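Local coordinates for glucose import ATP-binding protein GlcV (Sulfolobus solfataricus, PDB 1OXU) that hydrolyses ATP to drive glucose uptake, as the energy-coupling subunit of the GlcSTUV ABC transporter, at residues T46-I51 against L161-E166; V9-K14 against G53-S58; G299-I304 against I313-L318; R271-I276 against K348-N353. All blocks are in the same frame, centred on the assembly; numbering follows the deposited sequence.

Contact 1: T46-I51 against L161-E166; sequences TFMRII and LLLLDE. With ADP (adenosine-5'-diphosphate), chain B.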
# COMPACT_ATOMS: atom_id res chain seq x y z
N THR A 46 -5.88 -10.90 -7.73
CA THR A 46 -6.07 -12.34 -7.59
C THR A 46 -6.29 -12.68 -6.12
O THR A 46 -7.19 -13.45 -5.76
CB THR A 46 -4.87 -13.12 -8.13
OG1 THR A 46 -4.74 -12.88 -9.55
CG2 THR A 46 -5.13 -14.62 -8.05
N PHE A 47 -5.46 -12.09 -5.26
CA PHE A 47 -5.54 -12.32 -3.82
C PHE A 47 -6.91 -11.90 -3.29
O PHE A 47 -7.59 -12.66 -2.60
CB PHE A 47 -4.41 -11.57 -3.10
CG PHE A 47 -4.45 -11.68 -1.60
CD1 PHE A 47 -4.02 -12.84 -0.96
CD2 PHE A 47 -4.89 -10.62 -0.83
CE1 PHE A 47 -4.04 -12.94 0.41
CE2 PHE A 47 -4.91 -10.71 0.55
CZ PHE A 47 -4.49 -11.88 1.18
N MET A 48 -7.32 -10.68 -3.63
CA MET A 48 -8.59 -10.15 -3.13
C MET A 48 -9.78 -10.99 -3.62
O MET A 48 -10.74 -11.23 -2.90
CB MET A 48 -8.74 -8.71 -3.63
CG MET A 48 -7.76 -7.76 -2.95
SD MET A 48 -8.11 -7.55 -1.20
CE MET A 48 -9.15 -6.09 -1.33
N ARG A 49 -9.72 -11.48 -4.85
CA ARG A 49 -10.79 -12.31 -5.39
C ARG A 49 -10.91 -13.62 -4.61
O ARG A 49 -12.02 -14.12 -4.37
CB ARG A 49 -10.59 -12.56 -6.89
CG ARG A 49 -10.88 -11.32 -7.76
CD ARG A 49 -10.57 -11.47 -9.25
NE ARG A 49 -11.30 -12.57 -9.89
CZ ARG A 49 -12.56 -12.49 -10.30
NH1 ARG A 49 -13.26 -11.38 -10.14
NH2 ARG A 49 -13.13 -13.54 -10.88
N ILE A 50 -9.77 -14.17 -4.19
CA ILE A 50 -9.77 -15.40 -3.39
C ILE A 50 -10.36 -15.14 -2.00
O ILE A 50 -11.12 -15.95 -1.47
CB ILE A 50 -8.35 -16.01 -3.31
CG1 ILE A 50 -7.99 -16.67 -4.65
CG2 ILE A 50 -8.27 -17.06 -2.18
CD1 ILE A 50 -6.53 -17.10 -4.78
N ILE A 51 -10.04 -13.99 -1.42
CA ILE A 51 -10.60 -13.64 -0.12
C ILE A 51 -12.12 -13.47 -0.24
O ILE A 51 -12.87 -13.87 0.64
CB ILE A 51 -9.99 -12.35 0.44
CG1 ILE A 51 -8.47 -12.48 0.63
CG2 ILE A 51 -10.68 -11.99 1.77
CD1 ILE A 51 -8.05 -13.63 1.53
N LEU A 161 -16.47 -8.03 6.88
CA LEU A 161 -15.24 -7.72 6.15
C LEU A 161 -15.49 -6.79 4.97
O LEU A 161 -16.40 -7.00 4.17
CB LEU A 161 -14.61 -9.03 5.64
CG LEU A 161 -13.41 -9.00 4.68
CD1 LEU A 161 -12.21 -8.29 5.31
CD2 LEU A 161 -13.05 -10.43 4.26
N LEU A 162 -14.67 -5.75 4.85
CA LEU A 162 -14.77 -4.85 3.71
C LEU A 162 -13.49 -4.93 2.88
O LEU A 162 -12.39 -4.78 3.41
CB LEU A 162 -15.03 -3.42 4.16
CG LEU A 162 -15.08 -2.34 3.08
CD1 LEU A 162 -16.35 -2.47 2.25
CD2 LEU A 162 -14.99 -0.97 3.72
N LEU A 163 -13.64 -5.17 1.58
CA LEU A 163 -12.50 -5.31 0.67
C LEU A 163 -12.43 -4.16 -0.33
O LEU A 163 -13.38 -3.88 -1.05
CB LEU A 163 -12.58 -6.64 -0.11
CG LEU A 163 -12.82 -7.89 0.73
CD1 LEU A 163 -13.06 -9.12 -0.17
CD2 LEU A 163 -11.67 -8.12 1.71
N LEU A 164 -11.27 -3.51 -0.38
CA LEU A 164 -11.05 -2.39 -1.30
C LEU A 164 -9.91 -2.70 -2.24
O LEU A 164 -8.78 -2.88 -1.81
CB LEU A 164 -10.74 -1.12 -0.52
CG LEU A 164 -11.93 -0.38 0.10
CD1 LEU A 164 -13.05 -1.33 0.45
CD2 LEU A 164 -11.49 0.43 1.31
N ASP A 165 -10.20 -2.74 -3.53
CA ASP A 165 -9.17 -2.99 -4.51
C ASP A 165 -8.87 -1.73 -5.30
O ASP A 165 -9.58 -1.40 -6.25
CB ASP A 165 -9.58 -4.13 -5.45
CG ASP A 165 -8.46 -4.55 -6.38
OD1 ASP A 165 -7.38 -3.91 -6.36
OD2 ASP A 165 -8.57 -5.50 -7.17
N GLU A 166 -7.82 -1.02 -4.91
CA GLU A 166 -7.41 0.21 -5.59
C GLU A 166 -8.59 1.13 -5.85
O GLU A 166 -8.81 1.55 -6.98
CB GLU A 166 -6.75 -0.12 -6.92
CG GLU A 166 -5.45 -0.88 -6.80
CD GLU A 166 -4.65 -0.83 -8.09
OE1 GLU A 166 -4.56 0.25 -8.70
OE2 GLU A 166 -4.12 -1.88 -8.49
PB ADP B . -2.42 -7.01 -9.82
O1B ADP B . -1.49 -6.88 -8.68
O2B ADP B . -3.85 -6.73 -9.35
O3B ADP B . -2.05 -5.97 -10.90
PA ADP B . -3.34 -9.59 -10.78
O1A ADP B . -3.75 -10.30 -9.54
O2A ADP B . -4.54 -9.02 -11.55
O3A ADP B . -2.20 -8.49 -10.43
O5' ADP B . -2.56 -10.62 -11.74
C5' ADP B . -1.42 -11.33 -11.31
C4' ADP B . -0.92 -12.21 -12.45
O4' ADP B . -1.88 -13.22 -12.74
C3' ADP B . -0.72 -11.40 -13.71
O3' ADP B . 0.36 -11.95 -14.43
C2' ADP B . -2.00 -11.65 -14.48
O2' ADP B . -1.77 -11.58 -15.87
C1' ADP B . -2.36 -13.06 -14.06
N9 ADP B . -3.81 -13.25 -14.10
C8 ADP B . -4.75 -12.69 -13.27
N7 ADP B . -5.97 -13.13 -13.65
C5 ADP B . -5.82 -13.96 -14.71
C6 ADP B . -6.73 -14.67 -15.48
N6 ADP B . -7.96 -14.89 -15.04
N1 ADP B . -6.24 -15.44 -16.51
C2 ADP B . -4.89 -15.52 -16.78
N3 ADP B . -4.00 -14.80 -16.02
C4 ADP B . -4.46 -14.04 -15.00
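The methyl end of Met48 pushes in against the backbone of strand 161-165: its CE lies 3.3 Å from Leu164 O, nearer than to any side-chain carbon of the strand, and 3.7 Å from Leu163 CB. The thioether gets there by bending twice, at chi2 (-67°) and again at chi3 (-93°), which carries CE over the peptide of Leu164. One turn along the helix, Ile51 meets the strand with its CG2 branch, 3.8 Å from Leu161 CD2, the two side chains crossing at about a right angle; the same methyl also lies 4.0 Å from Leu163 CD2. Its CG1 branch turns back over a face of the Phe47 ring in its own helix.

Helix and strand run nearly antiparallel, at 159°, as expected where the helix following a P-loop lies on the central sheet of an ABC ATPase. At the nucleotide end, Thr46 grips ADP O1A twice, through its backbone N at 2.9 Å and its OG1 at 2.8 Å. Asp165, at the end of the strand, turns its OD2 to the hydroxyl of Thr45 and lies close to the bound magnesium ion, as the Walker B aspartate does in this family. An apolar seam between helix and strand thus leaves the polar groups that serve the nucleotide, Thr46 at the alpha-phosphate and Asp165 near the metal, at the phosphate end of the contact.

Contact 2: V9-K14 against G53-S58; sequences VSKVFK and GLDVPS. With ADP (adenosine-5'-diphosphate), chain B.
Lys11 and Asp55 approach from opposite directions and form a salt bridge, NZ to OD1, of 2.9 Å. The lysine leaves its strand with CG anti to the backbone N (chi1 174°), bends at chi2 and then runs straight, bringing CD beside Val56 O and Ser58 OG before the ammonium arrives. It meets OD1 on the syn side, out of the carboxylate plane; Val56 N bonds the same oxygen on the anti side at 2.8 Å, from the same face, so two donors help fix the rotation of the carboxylate.

Ser58 ties the loop to the strand twice. Its N gives a hydrogen bond to Ser10 O (2.8 Å), and its OG, anti to the carbonyl carbon, accepts from Val12 N at 2.9 Å with a nearly straight 161° angle. A water links this hydroxyl to Lys11 NZ. Earlier in the strand, Val9 CG1 packs on Pro57 CB at 3.8 Å.

Phe13 lays one ring face under the adenine, with ADP C5 3.4 Å above the ring centre, in the aromatic stack by which the A-loop of ABC ATPases receives the base. A leucine at this position would probably leave the adenine without its flat platform and freer to tilt.

The strand carrying these residues, 4-13, pairs with strand 18-28, where Ser10 OG receives a bond from Asn23 N. The loop 53-58 follows helix 44-52, whose Thr46 touches both Lys11 and Phe13 and whose Ile50 packs on Pro57.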
# COMPACT_ATOMS: atom_id res chain seq x y z
N VAL A 9 -1.32 -20.32 0.45
CA VAL A 9 -2.16 -20.15 -0.72
C VAL A 9 -1.38 -19.84 -1.99
O VAL A 9 -0.60 -18.90 -2.04
CB VAL A 9 -3.24 -19.07 -0.51
CG1 VAL A 9 -3.87 -18.68 -1.84
CG2 VAL A 9 -4.31 -19.60 0.46
N SER A 10 -1.60 -20.67 -3.01
CA SER A 10 -1.01 -20.48 -4.33
C SER A 10 -2.12 -20.44 -5.37
O SER A 10 -3.18 -21.01 -5.16
CB SER A 10 -0.04 -21.62 -4.66
OG SER A 10 1.16 -21.53 -3.92
N LYS A 11 -1.87 -19.76 -6.48
CA LYS A 11 -2.86 -19.67 -7.55
C LYS A 11 -2.15 -19.64 -8.90
O LYS A 11 -1.29 -18.79 -9.13
CB LYS A 11 -3.72 -18.41 -7.40
CG LYS A 11 -4.68 -18.19 -8.57
CD LYS A 11 -5.77 -19.25 -8.61
CE LYS A 11 -6.68 -19.08 -9.82
NZ LYS A 11 -7.78 -20.09 -9.84
N VAL A 12 -2.50 -20.57 -9.78
CA VAL A 12 -1.86 -20.62 -11.08
C VAL A 12 -2.85 -20.31 -12.20
O VAL A 12 -4.04 -20.52 -12.05
CB VAL A 12 -1.17 -21.98 -11.34
CG1 VAL A 12 -0.13 -22.26 -10.26
CG2 VAL A 12 -2.19 -23.11 -11.44
N PHE A 13 -2.33 -19.78 -13.31
CA PHE A 13 -3.13 -19.51 -14.50
C PHE A 13 -2.41 -20.13 -15.69
O PHE A 13 -1.28 -20.61 -15.56
CB PHE A 13 -3.33 -18.01 -14.72
CG PHE A 13 -4.25 -17.35 -13.73
CD1 PHE A 13 -3.77 -16.43 -12.81
CD2 PHE A 13 -5.61 -17.65 -13.73
CE1 PHE A 13 -4.63 -15.82 -11.89
CE2 PHE A 13 -6.48 -17.05 -12.81
CZ PHE A 13 -5.99 -16.14 -11.89
N LYS A 14 -3.05 -20.10 -16.85
CA LYS A 14 -2.48 -20.67 -18.07
C LYS A 14 -2.02 -22.12 -17.87
O LYS A 14 -0.91 -22.47 -18.25
CB LYS A 14 -1.34 -19.81 -18.61
CG LYS A 14 -1.76 -18.39 -19.02
CD LYS A 14 -0.75 -17.72 -19.94
CE LYS A 14 -0.99 -16.21 -20.05
NZ LYS A 14 -2.40 -15.86 -20.41
N GLY A 53 -14.07 -14.87 -2.44
CA GLY A 53 -14.70 -16.13 -2.79
C GLY A 53 -15.06 -16.18 -4.27
O GLY A 53 -15.72 -17.11 -4.72
N LEU A 54 -14.65 -15.15 -5.01
CA LEU A 54 -14.86 -15.12 -6.46
C LEU A 54 -13.88 -16.04 -7.19
O LEU A 54 -14.02 -16.28 -8.39
CB LEU A 54 -14.68 -13.70 -6.98
CG LEU A 54 -15.67 -12.68 -6.42
CD1 LEU A 54 -15.28 -11.26 -6.83
CD2 LEU A 54 -17.09 -13.01 -6.88
N ASP A 55 -12.87 -16.52 -6.47
CA ASP A 55 -11.91 -17.47 -7.02
C ASP A 55 -11.45 -18.29 -5.84
O ASP A 55 -11.76 -17.95 -4.70
CB ASP A 55 -10.73 -16.73 -7.67
CG ASP A 55 -9.98 -17.57 -8.71
OD1 ASP A 55 -10.12 -18.82 -8.73
OD2 ASP A 55 -9.22 -17.06 -9.55
N VAL A 56 -10.73 -19.38 -6.09
CA VAL A 56 -10.22 -20.23 -5.03
C VAL A 56 -8.73 -20.47 -5.22
O VAL A 56 -8.21 -20.31 -6.31
CB VAL A 56 -10.91 -21.61 -5.03
CG1 VAL A 56 -12.37 -21.49 -4.63
CG2 VAL A 56 -10.76 -22.29 -6.40
N PRO A 57 -8.05 -20.86 -4.14
CA PRO A 57 -6.63 -21.20 -4.22
C PRO A 57 -6.46 -22.47 -5.07
O PRO A 57 -7.33 -23.35 -5.01
CB PRO A 57 -6.26 -21.53 -2.77
CG PRO A 57 -7.37 -20.96 -1.93
CD PRO A 57 -8.59 -21.00 -2.78
N SER A 58 -5.40 -22.56 -5.86
CA SER A 58 -5.10 -23.79 -6.59
C SER A 58 -4.63 -24.81 -5.56
O SER A 58 -5.02 -25.98 -5.59
CB SER A 58 -4.01 -23.55 -7.64
OG SER A 58 -4.34 -22.46 -8.48
PB ADP B . -2.42 -7.01 -9.82
O1B ADP B . -1.49 -6.88 -8.68
O2B ADP B . -3.85 -6.73 -9.35
O3B ADP B . -2.05 -5.97 -10.90
PA ADP B . -3.34 -9.59 -10.78
O1A ADP B . -3.75 -10.30 -9.54
O2A ADP B . -4.54 -9.02 -11.55
O3A ADP B . -2.20 -8.49 -10.43
O5' ADP B . -2.56 -10.62 -11.74
C5' ADP B . -1.42 -11.33 -11.31
C4' ADP B . -0.92 -12.21 -12.45
O4' ADP B . -1.88 -13.22 -12.74
C3' ADP B . -0.72 -11.40 -13.71
O3' ADP B . 0.36 -11.95 -14.43
C2' ADP B . -2.00 -11.65 -14.48
O2' ADP B . -1.77 -11.58 -15.87
C1' ADP B . -2.36 -13.06 -14.06
N9 ADP B . -3.81 -13.25 -14.10
C8 ADP B . -4.75 -12.69 -13.27
N7 ADP B . -5.97 -13.13 -13.65
C5 ADP B . -5.82 -13.96 -14.71
C6 ADP B . -6.73 -14.67 -15.48
N6 ADP B . -7.96 -14.89 -15.04
N1 ADP B . -6.24 -15.44 -16.51
C2 ADP B . -4.89 -15.52 -16.78
N3 ADP B . -4.00 -14.80 -16.02
C4 ADP B . -4.46 -14.04 -15.00
O HOH W 1 -6.65 -23.11 -10.08

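Contact 3: G299-I304 against I313-L318; sequences GKVKVI and ITITPL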
# COMPACT_ATOMS: atom_id res chain seq x y z
N GLY A 299 31.33 15.56 -1.94
CA GLY A 299 30.40 15.43 -3.05
C GLY A 299 30.38 16.69 -3.88
O GLY A 299 31.03 17.68 -3.54
N LYS A 300 29.63 16.66 -4.97
CA LYS A 300 29.50 17.81 -5.85
C LYS A 300 28.05 17.95 -6.31
O LYS A 300 27.46 16.98 -6.79
CB LYS A 300 30.43 17.64 -7.06
CG LYS A 300 30.62 18.88 -7.93
CD LYS A 300 31.71 18.65 -8.97
CE LYS A 300 32.10 19.93 -9.69
NZ LYS A 300 31.04 20.37 -10.65
N VAL A 301 27.49 19.15 -6.17
CA VAL A 301 26.10 19.39 -6.57
C VAL A 301 25.95 19.35 -8.08
O VAL A 301 26.64 20.07 -8.81
CB VAL A 301 25.54 20.73 -6.04
CG1 VAL A 301 24.14 20.96 -6.59
CG2 VAL A 301 25.52 20.75 -4.53
N LYS A 302 25.05 18.50 -8.55
CA LYS A 302 24.83 18.31 -9.97
C LYS A 302 23.66 19.12 -10.53
O LYS A 302 23.74 19.65 -11.63
CB LYS A 302 24.62 16.82 -10.27
CG LYS A 302 24.44 16.51 -11.75
CD LYS A 302 24.05 15.06 -11.96
CE LYS A 302 23.74 14.78 -13.42
NZ LYS A 302 23.02 13.49 -13.57
N VAL A 303 22.57 19.19 -9.78
CA VAL A 303 21.41 19.93 -10.24
C VAL A 303 20.42 20.15 -9.10
O VAL A 303 20.37 19.36 -8.16
CB VAL A 303 20.70 19.19 -11.39
CG1 VAL A 303 20.18 17.84 -10.91
CG2 VAL A 303 19.58 20.04 -11.95
N ILE A 304 19.65 21.23 -9.18
CA ILE A 304 18.70 21.53 -8.11
C ILE A 304 17.28 21.68 -8.64
O ILE A 304 17.06 22.14 -9.76
CB ILE A 304 19.12 22.79 -7.36
CG1 ILE A 304 18.13 23.09 -6.24
CG2 ILE A 304 19.19 23.97 -8.31
CD1 ILE A 304 18.50 24.30 -5.41
N ILE A 313 17.95 18.70 -3.91
CA ILE A 313 19.34 18.86 -4.30
C ILE A 313 19.93 17.52 -4.68
O ILE A 313 19.88 16.57 -3.90
CB ILE A 313 20.15 19.49 -3.14
CG1 ILE A 313 19.51 20.82 -2.72
CG2 ILE A 313 21.61 19.69 -3.54
CD1 ILE A 313 20.14 21.44 -1.48
N THR A 314 20.47 17.45 -5.89
CA THR A 314 21.09 16.23 -6.38
C THR A 314 22.60 16.40 -6.46
O THR A 314 23.09 17.36 -7.04
CB THR A 314 20.54 15.86 -7.77
OG1 THR A 314 19.14 15.53 -7.67
CG2 THR A 314 21.17 14.56 -8.26
N ILE A 315 23.33 15.47 -5.85
CA ILE A 315 24.78 15.47 -5.92
C ILE A 315 25.28 14.14 -6.46
O ILE A 315 24.52 13.19 -6.63
CB ILE A 315 25.39 15.66 -4.53
CG1 ILE A 315 25.37 14.32 -3.77
CG2 ILE A 315 24.68 16.77 -3.75
CD1 ILE A 315 25.92 14.39 -2.38
N THR A 316 26.58 14.09 -6.73
CA THR A 316 27.26 12.89 -7.03
C THR A 316 28.52 12.94 -6.24
O THR A 316 28.98 13.99 -5.82
CB THR A 316 27.58 12.88 -8.52
OG1 THR A 316 28.58 13.86 -8.79
CG2 THR A 316 26.32 13.22 -9.33
N PRO A 317 29.11 11.79 -5.91
CA PRO A 317 30.43 11.78 -5.28
C PRO A 317 31.44 12.23 -6.32
O PRO A 317 31.11 12.27 -7.50
CB PRO A 317 30.65 10.31 -4.96
CG PRO A 317 29.28 9.70 -4.98
CD PRO A 317 28.54 10.44 -6.05
N LEU A 318 32.65 12.58 -5.89
CA LEU A 318 33.68 12.88 -6.87
C LEU A 318 34.07 11.54 -7.49
O LEU A 318 34.11 10.52 -6.80
CB LEU A 318 34.91 13.50 -6.22
CG LEU A 318 34.80 14.76 -5.36
CD1 LEU A 318 36.19 15.36 -5.18
CD2 LEU A 318 33.85 15.77 -5.96
O HOH W 2 28.05 16.27 -9.56
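Val303 lies alongside Thr314, pointing the same way, with its CG1 3.7 Å from Thr314 CB. That methyl sits between the backbone N and the carbonyl carbon (chi1 63°), the rotation that turns it toward the threonine. On the same face Lys302 stretches out extended and crosses Thr316 at about a right angle, its CD 3.9 Å from CG2, before its ammonium goes on to a salt bridge with Glu323.

Val301 points the other way, into the interior. Its CG2 meets Ile315 CG2 at 4.1 Å, and both its methyls touch Ile313 CG2; Ile332 adds to the same apolar cluster. An alanine in place of Val301 would leave Ile313 CG2 and Ile315 CG2 without these methyl partners and would probably open a gap beneath the strands.

The backbones are joined by a reciprocal pair of bonds between Lys300 and Thr316, and by Thr314 N to Val303 O at 3.0 Å. Thr314 O receives two donors, Lys302 N at 2.7 Å and, weakly, Val303 N at 3.3 Å. A water bridges Lys300 O and Thr316 OG1.

Two successive residues facing Thr314 make a classic beta bulge, which shifts the register by one residue. It falls within the hairpin of strands 294-307 and 310-317, part of a five-stranded antiparallel sheet in which 294-307 is the middle strand, an arrangement consistent with the OB-like fold expected of this C-terminal domain.

Contact 4: R271-I276 against K348-N353; sequences RAIIGI and KVFEKN
The Phe350 ring is approached obliquely by Ile273 O, 3.7 Å from its CD1, and Ile273 CG2 lies 4.3 Å from the same ring carbon. Ile235 of helix 235-241 touches both this phenylalanine and Ile273. The other flat group, the guanidinium of Arg271, has Lys352 CD at its edge, near its plane. Here the aliphatic parts of two like-charged residues lie together, Arg271 CB 4.0 Å from Lys352 CD, while their charges share an acid: Lys352 NZ forms a salt bridge with Glu248, and Arg271 NE makes a long, weak ion pair with the same carboxylate, which probably eases the repulsion between them.

Strands 271-276 and 348-351 form an antiparallel ladder in which the end of the chain becomes an outer strand of a five-stranded sheet; on its other side strand 271-276 pairs with strand 245-252. Ile273 and Phe350 are a hydrogen-bonded pair, with Ile273 N reaching Phe350 O at 2.7 Å and 173°. Gly275 and Lys348 form the next such pair, the glycine N giving a short 2.6 Å bond to Lys348 O. A side chain on Gly275 would come tight against Lys348 CB, which already lies 3.4 Å from Gly275 O. On the opposite face Val349 CG2 bridges two neighbours, touching Ala272 CB at 4.1 Å and Ile274 CD1 at 4.3 Å, with Val267 covering the valine and alanine.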
# COMPACT_ATOMS: atom_id res chain seq x y z
N ARG A 271 30.38 -7.04 -3.68
CA ARG A 271 29.79 -5.71 -3.79
C ARG A 271 28.54 -5.61 -2.93
O ARG A 271 28.04 -6.62 -2.43
CB ARG A 271 29.49 -5.39 -5.25
CG ARG A 271 30.67 -5.67 -6.19
CD ARG A 271 30.45 -5.25 -7.63
NE ARG A 271 30.27 -3.80 -7.76
CZ ARG A 271 31.22 -2.90 -7.58
NH1 ARG A 271 32.45 -3.29 -7.26
NH2 ARG A 271 30.96 -1.61 -7.73
N ALA A 272 28.03 -4.39 -2.75
CA ALA A 272 26.85 -4.19 -1.93
C ALA A 272 25.96 -3.08 -2.46
O ALA A 272 26.42 -2.17 -3.14
CB ALA A 272 27.24 -3.89 -0.49
N ILE A 273 24.68 -3.19 -2.15
CA ILE A 273 23.73 -2.16 -2.52
C ILE A 273 23.49 -1.29 -1.30
O ILE A 273 23.13 -1.78 -0.23
CB ILE A 273 22.42 -2.78 -3.00
CG1 ILE A 273 22.66 -3.55 -4.30
CG2 ILE A 273 21.38 -1.70 -3.22
CD1 ILE A 273 23.18 -2.69 -5.43
N ILE A 274 23.72 0.01 -1.45
CA ILE A 274 23.48 0.96 -0.37
C ILE A 274 22.13 1.64 -0.56
O ILE A 274 21.82 2.10 -1.66
CB ILE A 274 24.59 2.02 -0.30
CG1 ILE A 274 25.89 1.41 0.24
CG2 ILE A 274 24.17 3.18 0.58
CD1 ILE A 274 25.85 1.10 1.72
N GLY A 275 21.33 1.68 0.50
CA GLY A 275 20.06 2.38 0.48
C GLY A 275 20.05 3.51 1.50
O GLY A 275 20.21 3.27 2.70
N ILE A 276 19.86 4.74 1.03
CA ILE A 276 19.82 5.90 1.93
C ILE A 276 18.67 6.84 1.56
O ILE A 276 18.63 7.40 0.47
CB ILE A 276 21.17 6.66 1.92
CG1 ILE A 276 21.21 7.73 3.02
CG2 ILE A 276 21.43 7.28 0.56
CD1 ILE A 276 21.35 7.16 4.41
N LYS A 348 20.92 1.64 4.84
CA LYS A 348 20.44 0.30 4.52
C LYS A 348 21.43 -0.36 3.57
O LYS A 348 21.92 0.26 2.62
CB LYS A 348 19.03 0.37 3.93
CG LYS A 348 17.99 0.86 4.93
CD LYS A 348 16.88 1.60 4.24
CE LYS A 348 15.82 2.08 5.24
NZ LYS A 348 16.27 3.19 6.12
N VAL A 349 21.73 -1.63 3.82
CA VAL A 349 22.74 -2.33 3.03
C VAL A 349 22.30 -3.74 2.66
O VAL A 349 21.73 -4.46 3.48
CB VAL A 349 24.07 -2.40 3.80
CG1 VAL A 349 23.90 -3.20 5.09
CG2 VAL A 349 25.16 -3.01 2.94
N PHE A 350 22.56 -4.12 1.41
CA PHE A 350 22.19 -5.44 0.92
C PHE A 350 23.28 -6.02 0.03
O PHE A 350 23.98 -5.29 -0.68
CB PHE A 350 20.90 -5.37 0.11
CG PHE A 350 19.83 -4.51 0.72
CD1 PHE A 350 19.79 -3.15 0.46
CD2 PHE A 350 18.86 -5.06 1.55
CE1 PHE A 350 18.81 -2.35 1.01
CE2 PHE A 350 17.88 -4.26 2.10
CZ PHE A 350 17.85 -2.91 1.83
N GLU A 351 23.43 -7.34 0.07
CA GLU A 351 24.38 -7.99 -0.81
C GLU A 351 23.89 -7.73 -2.23
O GLU A 351 22.68 -7.66 -2.46
CB GLU A 351 24.43 -9.49 -0.54
CG GLU A 351 24.67 -9.85 0.91
CD GLU A 351 24.92 -11.33 1.12
OE1 GLU A 351 25.11 -12.06 0.12
OE2 GLU A 351 24.92 -11.78 2.28
N LYS A 352 24.81 -7.57 -3.17
CA LYS A 352 24.41 -7.38 -4.56
C LYS A 352 24.20 -8.74 -5.22
O LYS A 352 24.85 -9.72 -4.85
CB LYS A 352 25.45 -6.57 -5.33
CG LYS A 352 25.10 -6.38 -6.79
CD LYS A 352 26.26 -5.79 -7.57
CE LYS A 352 26.06 -5.96 -9.07
NZ LYS A 352 24.72 -5.46 -9.51
N ASN A 353 23.28 -8.80 -6.18
CA ASN A 353 22.98 -10.03 -6.88
C ASN A 353 24.18 -10.96 -6.96
O ASN A 353 24.41 -11.77 -6.06

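Overall arrangement
Contacts 1 and 2 belong to the nucleotide-binding part and touch each other, through Thr46 against Lys11 and Phe13; both reach ADP, contact 1 at the alpha-phosphate and contact 2 at the base. Contact 1 is wholly buried and apolar across helix and strand, whereas contact 2, partly buried, relies on a salt bridge, a serine hydroxyl and a backbone bond. Contacts 3 and 4 lie in different antiparallel sheets of the C-terminal region, their centres about 21 Å apart, and are ladders of backbone bonds, contact 3 with lysines on its exposed face, contact 4 with Arg271 and Lys352 at one end. Contact 3 is local, within one hairpin, while contact 4 joins distant parts of the sequence.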